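Local coordinates for concanavalin A-like lectin protein kinase family protein (Theobroma cacao, PDB 6CTH), which probably transfers phosphate from ATP to protein hydroxyl groups as the kinase domain of a plant receptor-like lectin kinase, seen here with an inhibitor bound, at residues A[33-36]-A[41-44]; A[136-141]-A[197-202]. All blocks are in the same frame, centred on the assembly; numbering follows the deposited sequence.

Interaction 1: A[33-36]-A[41-44]; sequences RGFL and TYIA. With FE7 (N-{(3Z)-2-oxo-3-[phenyl({4-[(piperidin-1-yl)methyl]phenyl}amino)methylidene]-2,3-dihydro-1H-indol-5-yl}ethanesulfonamide), chain B.
The beta hairpin of the kinase N-lobe that follows the glycine-rich loop brings 33-36 and 41-44 together as antiparallel strands. Gly34 and Ile43 form a hydrogen-bonded pair. Gly34 N donates to Ile43 O at 2.9 Å, and Ile43 N returns a bond to Gly34 O at 2.8 Å. Toward the turn, Leu36 N reaches Thr41 O at 2.7 Å. The return bond from Thr41 N to Leu36 O is longer, 3.2 Å, and more bent.

On one face, the Tyr42 ring meets both Arg33 and Phe35. CD1 of Phe35 sits over a face of the Tyr42 ring, 3.6 Å from Tyr42 CE1. The two planes are 24° apart, but the rings are slid so far that they barely overlap. Arg33 runs alongside Tyr42. Its chain bends at chi3 (95°), and NE comes to 3.3 Å from Tyr42 CD1, which lies at the guanidinium edge. The planes are 54° apart, so this is no flat stack.

The other face carries Leu36, Thr41 and Ile43. Leu36 CD1 touches Ile43 CG2 at 3.9 Å and also packs against Thr41 OG1. Gly34 adds no side chain there, and Ile43 CG1 lies close to its CA.

Ala44 CB meets the inhibitor, 3.3 Å from FE7 N1. Strand 29-36 continues the sheet to strand 22-25. On the other flank, strand 41-48 pairs with strand 86-92, where Ala44 and Tyr91 share a backbone hydrogen bond.

Interaction 2: A[136-141]-A[197-202]; sequences CVLHRD and ESDVYS. With MG (magnesium ion), chain C.
Asp199 OD2 is gripped by two donors: the backbone N of His139, at 2.8 Å, and His130 NE2 from helix 112-132. The other carboxylate oxygen, Asp199 OD1, takes Arg140 N at 3.0 Å. Both backbone bonds use syn lone pairs, and both are fairly straight, near 160° at the hydrogen. One carboxylate thus bridges two successive peptide N-H groups and fixes the turn that leaves strand 136-138. Arg140 has a positive phi of 78° in this turn. Asp199 is buried, so these bonds probably help to stabilise its negative charge. Leu138 lies beside the carboxylate, with its CA 3.4 Å from Asp199 OD2.

The next layer runs to the metal. His139 CG is anti to the backbone N (chi1 -175°), which turns the ring from Asp199 toward Asp141. ND1 then accepts Asp141 N at 2.9 Å, close to the ring plane. His139 NE2 bonds to Gly158 O, while the Arg140 guanidinium turns from the helix to Leu162 O and Leu176 O. Asp141 OD2 binds magnesium at 2.0 Å. Four waters and Asp159 of the DFG motif complete the six-coordinate shell.

The sequence His-Arg-Asp is the HRD motif of the kinase catalytic loop. Asp199, in helix 196-212, matches the conserved helix F aspartate of protein kinases, which anchors the HRD backbone.

Both interactions lie in one protein kinase domain, on opposite sides of the chain's centre. Their centres are about 31 Å apart and their nearest atoms about 16 Å apart, so they do not touch. Interaction 1 closes before interaction 2 opens along the chain. The first joins neighbouring strands of the N-lobe sheet. The second joins the catalytic loop to helix 196-212 in the C-lobe, across 55 intervening residues. The inhibitor lies in the cleft between the lobes. It is hydrogen-bonded to Glu92 O and Met94 N of the hinge. Interaction 1 thus reaches the inhibitor through Ala44 in the N-lobe, while interaction 2 ties the catalytic loop, with its magnesium ligand Asp141, to the C-lobe core.

Interaction 1: A[33-36]-A[41-44]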
loop_
_atom_site.group_PDB
_atom_site.type_symbol
_atom_site.label_atom_id
_atom_site.label_comp_id
_atom_site.label_asym_id
_atom_site.label_seq_id
_atom_site.Cartn_x
_atom_site.Cartn_y
_atom_site.Cartn_z
ATOM N N ARG A 33 7.193 -19.237 -2.068
ATOM C CA ARG A 33 6.686 -19.902 -0.889
ATOM C C ARG A 33 7.766 -20.912 -0.493
ATOM O O ARG A 33 8.274 -21.642 -1.334
ATOM C CB ARG A 33 5.380 -20.622 -1.206
ATOM C CG ARG A 33 4.611 -21.109 0.009
ATOM C CD ARG A 33 3.389 -21.907 -0.408
ATOM N NE ARG A 33 3.661 -23.339 -0.425
ATOM C CZ ARG A 33 3.857 -24.057 -1.526
ATOM N NH1 ARG A 33 4.102 -25.355 -1.432
ATOM N NH2 ARG A 33 3.804 -23.485 -2.721
ATOM N N GLY A 34 8.121 -20.932 0.784
ATOM C CA GLY A 34 9.143 -21.843 1.312
ATOM C C GLY A 34 8.438 -22.706 2.339
ATOM O O GLY A 34 7.583 -22.201 3.032
ATOM N N PHE A 35 8.776 -23.989 2.400
ATOM C CA PHE A 35 8.139 -24.971 3.306
ATOM C C PHE A 35 9.176 -25.408 4.314
ATOM O O PHE A 35 10.249 -25.878 3.935
ATOM C CB PHE A 35 7.575 -26.162 2.511
ATOM C CG PHE A 35 6.958 -27.262 3.359
ATOM C CD1 PHE A 35 6.172 -26.967 4.489
ATOM C CD2 PHE A 35 7.125 -28.602 2.998
ATOM C CE1 PHE A 35 5.607 -27.988 5.248
ATOM C CE2 PHE A 35 6.548 -29.623 3.750
ATOM C CZ PHE A 35 5.787 -29.315 4.874
ATOM N N LEU A 36 8.851 -25.208 5.601
ATOM C CA LEU A 36 9.710 -25.609 6.725
ATOM C C LEU A 36 9.212 -26.973 7.224
ATOM O O LEU A 36 8.114 -27.062 7.813
ATOM C CB LEU A 36 9.657 -24.573 7.863
ATOM C CG LEU A 36 10.067 -23.125 7.557
ATOM C CD1 LEU A 36 9.972 -22.271 8.830
ATOM C CD2 LEU A 36 11.482 -23.047 7.005
ATOM N N THR A 41 5.369 -25.617 8.708
ATOM C CA THR A 41 4.905 -24.271 8.350
ATOM C C THR A 41 5.519 -23.697 7.040
ATOM O O THR A 41 6.530 -24.169 6.553
ATOM C CB THR A 41 5.242 -23.290 9.486
ATOM O OG1 THR A 41 6.665 -23.193 9.620
ATOM C CG2 THR A 41 4.626 -23.769 10.816
ATOM N N TYR A 42 4.885 -22.661 6.510
ATOM C CA TYR A 42 5.333 -21.988 5.295
ATOM C C TYR A 42 5.846 -20.585 5.611
ATOM O O TYR A 42 5.407 -19.928 6.578
ATOM C CB TYR A 42 4.190 -21.931 4.281
ATOM C CG TYR A 42 3.716 -23.300 3.836
ATOM C CD1 TYR A 42 4.320 -23.969 2.772
ATOM C CD2 TYR A 42 2.661 -23.936 4.492
ATOM C CE1 TYR A 42 3.880 -25.218 2.373
ATOM C CE2 TYR A 42 2.225 -25.195 4.108
ATOM C CZ TYR A 42 2.828 -25.832 3.051
ATOM O OH TYR A 42 2.390 -27.093 2.672
ATOM N N ILE A 43 6.812 -20.139 4.819
ATOM C CA ILE A 43 7.311 -18.775 4.875
ATOM C C ILE A 43 7.247 -18.166 3.465
ATOM O O ILE A 43 6.990 -18.908 2.504
ATOM C CB ILE A 43 8.751 -18.695 5.400
ATOM C CG1 ILE A 43 9.706 -19.572 4.598
ATOM C CG2 ILE A 43 8.788 -19.054 6.898
ATOM C CD1 ILE A 43 11.160 -19.497 5.011
ATOM N N ALA A 44 7.525 -16.872 3.351
ATOM C CA ALA A 44 7.620 -16.203 2.046
ATOM C C ALA A 44 9.032 -15.661 1.906
ATOM O O ALA A 44 9.513 -14.934 2.784
ATOM C CB ALA A 44 6.605 -15.089 1.947
HETATM C C4 FE7 B . 4.370 -11.529 0.570
HETATM C C14 FE7 B . 3.051 -10.599 -4.355
HETATM C C5 FE7 B . 4.822 -11.705 1.891
HETATM C C6 FE7 B . 5.726 -10.833 2.473
HETATM C C11 FE7 B . 2.795 -12.166 -2.073
HETATM C C7 FE7 B . 6.168 -9.746 1.741
HETATM C C8 FE7 B . 3.383 -13.417 1.540
HETATM C C9 FE7 B . 3.449 -12.618 0.289
HETATM C C10 FE7 B . 2.694 -12.935 -0.820
HETATM C C12 FE7 B . 3.963 -12.197 -2.826
HETATM C C13 FE7 B . 4.086 -11.414 -3.959
HETATM N N1 FE7 B . 4.212 -12.823 2.430
HETATM N N2 FE7 B . 1.781 -13.910 -0.708
HETATM C C3 FE7 B . 4.813 -10.418 -0.146
HETATM N N3 FE7 B . -1.424 -17.783 -4.730
HETATM O O2 FE7 B . 2.720 -14.426 1.744
HETATM C C2 FE7 B . 5.687 -9.512 0.456
HETATM N N FE7 B . 6.058 -8.284 -0.166
HETATM S S FE7 B . 5.622 -7.662 -1.596
HETATM O O FE7 B . 5.129 -8.711 -2.430
HETATM O O1 FE7 B . 6.710 -6.855 -2.050
HETATM C C1 FE7 B . 4.299 -6.646 -1.032
HETATM C C FE7 B . 4.764 -5.950 0.223
HETATM C C16 FE7 B . 1.754 -11.346 -2.487
HETATM C C15 FE7 B . 1.886 -10.566 -3.621
HETATM C C17 FE7 B . 0.905 -14.548 -1.614
HETATM C C22 FE7 B . 0.897 -14.253 -2.970
HETATM C C21 FE7 B . -0.009 -14.873 -3.811
HETATM C C20 FE7 B . -0.924 -15.794 -3.323
HETATM C C19 FE7 B . -0.911 -16.078 -1.968
HETATM C C18 FE7 B . -0.007 -15.469 -1.119
HETATM C C23 FE7 B . -1.900 -16.481 -4.247
HETATM C C28 FE7 B . -2.462 -18.474 -5.496
HETATM C C27 FE7 B . -2.016 -19.855 -5.913
HETATM C C26 FE7 B . -0.731 -19.796 -6.711
HETATM C C25 FE7 B . 0.318 -18.976 -5.986
HETATM C C24 FE7 B . -0.236 -17.632 -5.572
#

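Interaction 2: A[136-141]-A[197-202]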
loop_
_atom_site.group_PDB
_atom_site.type_symbol
_atom_site.label_atom_id
_atom_site.label_comp_id
_atom_site.label_asym_id
_atom_site.label_seq_id
_atom_site.Cartn_x
_atom_site.Cartn_y
_atom_site.Cartn_z
ATOM N N CYS A 136 10.678 9.946 11.875
ATOM C CA CYS A 136 9.603 9.831 10.881
ATOM C C CYS A 136 10.142 8.910 9.763
ATOM O O CYS A 136 11.311 9.005 9.391
ATOM C CB CYS A 136 9.267 11.199 10.335
ATOM S SG CYS A 136 8.147 11.192 8.903
ATOM N N VAL A 137 9.275 8.031 9.263
ATOM C CA VAL A 137 9.566 7.177 8.118
ATOM C C VAL A 137 8.598 7.592 7.019
ATOM O O VAL A 137 7.389 7.591 7.211
ATOM C CB VAL A 137 9.373 5.714 8.450
ATOM C CG1 VAL A 137 9.509 4.829 7.223
ATOM C CG2 VAL A 137 10.410 5.308 9.480
ATOM N N LEU A 138 9.151 7.938 5.870
ATOM C CA LEU A 138 8.328 8.230 4.698
ATOM C C LEU A 138 8.410 6.990 3.866
ATOM O O LEU A 138 9.502 6.514 3.587
ATOM C CB LEU A 138 8.893 9.413 3.920
ATOM C CG LEU A 138 8.962 10.710 4.693
ATOM C CD1 LEU A 138 9.508 11.807 3.794
ATOM C CD2 LEU A 138 7.601 11.097 5.199
ATOM N N HIS A 139 7.262 6.412 3.554
ATOM C CA HIS A 139 7.192 5.119 2.874
ATOM C C HIS A 139 7.562 5.206 1.383
ATOM O O HIS A 139 8.375 4.387 0.866
ATOM C CB HIS A 139 5.776 4.561 3.047
ATOM C CG HIS A 139 5.601 3.186 2.502
ATOM N ND1 HIS A 139 5.510 2.918 1.128
ATOM C CD2 HIS A 139 5.566 1.985 3.129
ATOM C CE1 HIS A 139 5.384 1.607 0.962
ATOM N NE2 HIS A 139 5.440 1.018 2.158
ATOM N N ARG A 140 6.912 6.132 0.695
ATOM C CA ARG A 140 7.202 6.442 -0.697
ATOM C C ARG A 140 6.660 5.478 -1.742
ATOM O O ARG A 140 6.842 5.701 -2.931
ATOM C CB ARG A 140 8.694 6.698 -0.886
ATOM C CG ARG A 140 9.168 7.927 -0.135
ATOM C CD ARG A 140 10.648 8.171 -0.317
ATOM N NE ARG A 140 10.961 8.607 -1.669
ATOM C CZ ARG A 140 11.965 8.132 -2.393
ATOM N NH1 ARG A 140 12.760 7.199 -1.898
ATOM N NH2 ARG A 140 12.175 8.591 -3.614
ATOM N N ASP A 141 5.976 4.430 -1.309
ATOM C CA ASP A 141 5.364 3.515 -2.277
ATOM C C ASP A 141 4.092 2.872 -1.786
ATOM O O ASP A 141 3.865 1.659 -1.935
ATOM C CB ASP A 141 6.371 2.497 -2.744
ATOM C CG ASP A 141 6.019 1.880 -4.111
ATOM O OD1 ASP A 141 5.186 2.438 -4.848
ATOM O OD2 ASP A 141 6.654 0.858 -4.430
ATOM N N GLU A 197 3.066 14.573 3.400
ATOM C CA GLU A 197 1.956 14.953 2.499
ATOM C C GLU A 197 1.974 14.146 1.169
ATOM O O GLU A 197 0.910 13.842 0.608
ATOM C CB GLU A 197 1.986 16.455 2.215
ATOM C CG GLU A 197 1.625 17.368 3.390
ATOM C CD GLU A 197 2.705 17.410 4.437
ATOM O OE1 GLU A 197 3.894 17.240 4.088
ATOM O OE2 GLU A 197 2.396 17.520 5.658
ATOM N N SER A 198 3.147 13.820 0.649
ATOM C CA SER A 198 3.211 12.929 -0.511
ATOM C C SER A 198 2.746 11.481 -0.187
ATOM O O SER A 198 2.073 10.873 -0.993
ATOM C CB SER A 198 4.563 12.996 -1.265
ATOM O OG SER A 198 5.618 12.395 -0.539
ATOM N N ASP A 199 3.050 11.009 1.017
ATOM C CA ASP A 199 2.558 9.722 1.477
ATOM C C ASP A 199 1.029 9.775 1.628
ATOM O O ASP A 199 0.338 8.832 1.276
ATOM C CB ASP A 199 3.186 9.349 2.821
ATOM C CG ASP A 199 4.438 8.504 2.677
ATOM O OD1 ASP A 199 4.812 8.158 1.542
ATOM O OD2 ASP A 199 5.047 8.185 3.715
ATOM N N VAL A 200 0.508 10.880 2.171
ATOM C CA VAL A 200 -0.942 11.041 2.356
ATOM C C VAL A 200 -1.641 11.047 0.962
ATOM O O VAL A 200 -2.683 10.488 0.828
ATOM C CB VAL A 200 -1.272 12.273 3.250
ATOM C CG1 VAL A 200 -2.715 12.714 3.103
ATOM C CG2 VAL A 200 -0.960 11.918 4.693
ATOM N N TYR A 201 -1.027 11.644 -0.037
ATOM C CA TYR A 201 -1.568 11.631 -1.430
ATOM C C TYR A 201 -1.763 10.181 -1.872
ATOM O O TYR A 201 -2.873 9.792 -2.276
ATOM C CB TYR A 201 -0.668 12.419 -2.328
ATOM C CG TYR A 201 -1.180 12.373 -3.776
ATOM C CD1 TYR A 201 -0.928 11.287 -4.597
ATOM C CD2 TYR A 201 -1.966 13.405 -4.250
ATOM C CE1 TYR A 201 -1.447 11.249 -5.882
ATOM C CE2 TYR A 201 -2.507 13.363 -5.528
ATOM C CZ TYR A 201 -2.205 12.308 -6.316
ATOM O OH TYR A 201 -2.740 12.269 -7.618
ATOM N N SER A 202 -0.727 9.345 -1.711
ATOM C CA SER A 202 -0.829 7.941 -2.109
ATOM C C SER A 202 -1.922 7.237 -1.332
ATOM O O SER A 202 -2.665 6.464 -1.883
ATOM C CB SER A 202 0.482 7.197 -1.859
ATOM O OG SER A 202 1.594 7.876 -2.436
HETATM MG MG MG C . 8.137 -0.449 -4.153
HETATM O O HOH W 1 7.088 -1.851 -5.163
HETATM O O HOH W 2 8.995 0.355 -5.872
HETATM O O HOH W 3 9.979 -1.649 -3.977
HETATM O O HOH W 4 9.229 0.831 -2.885
#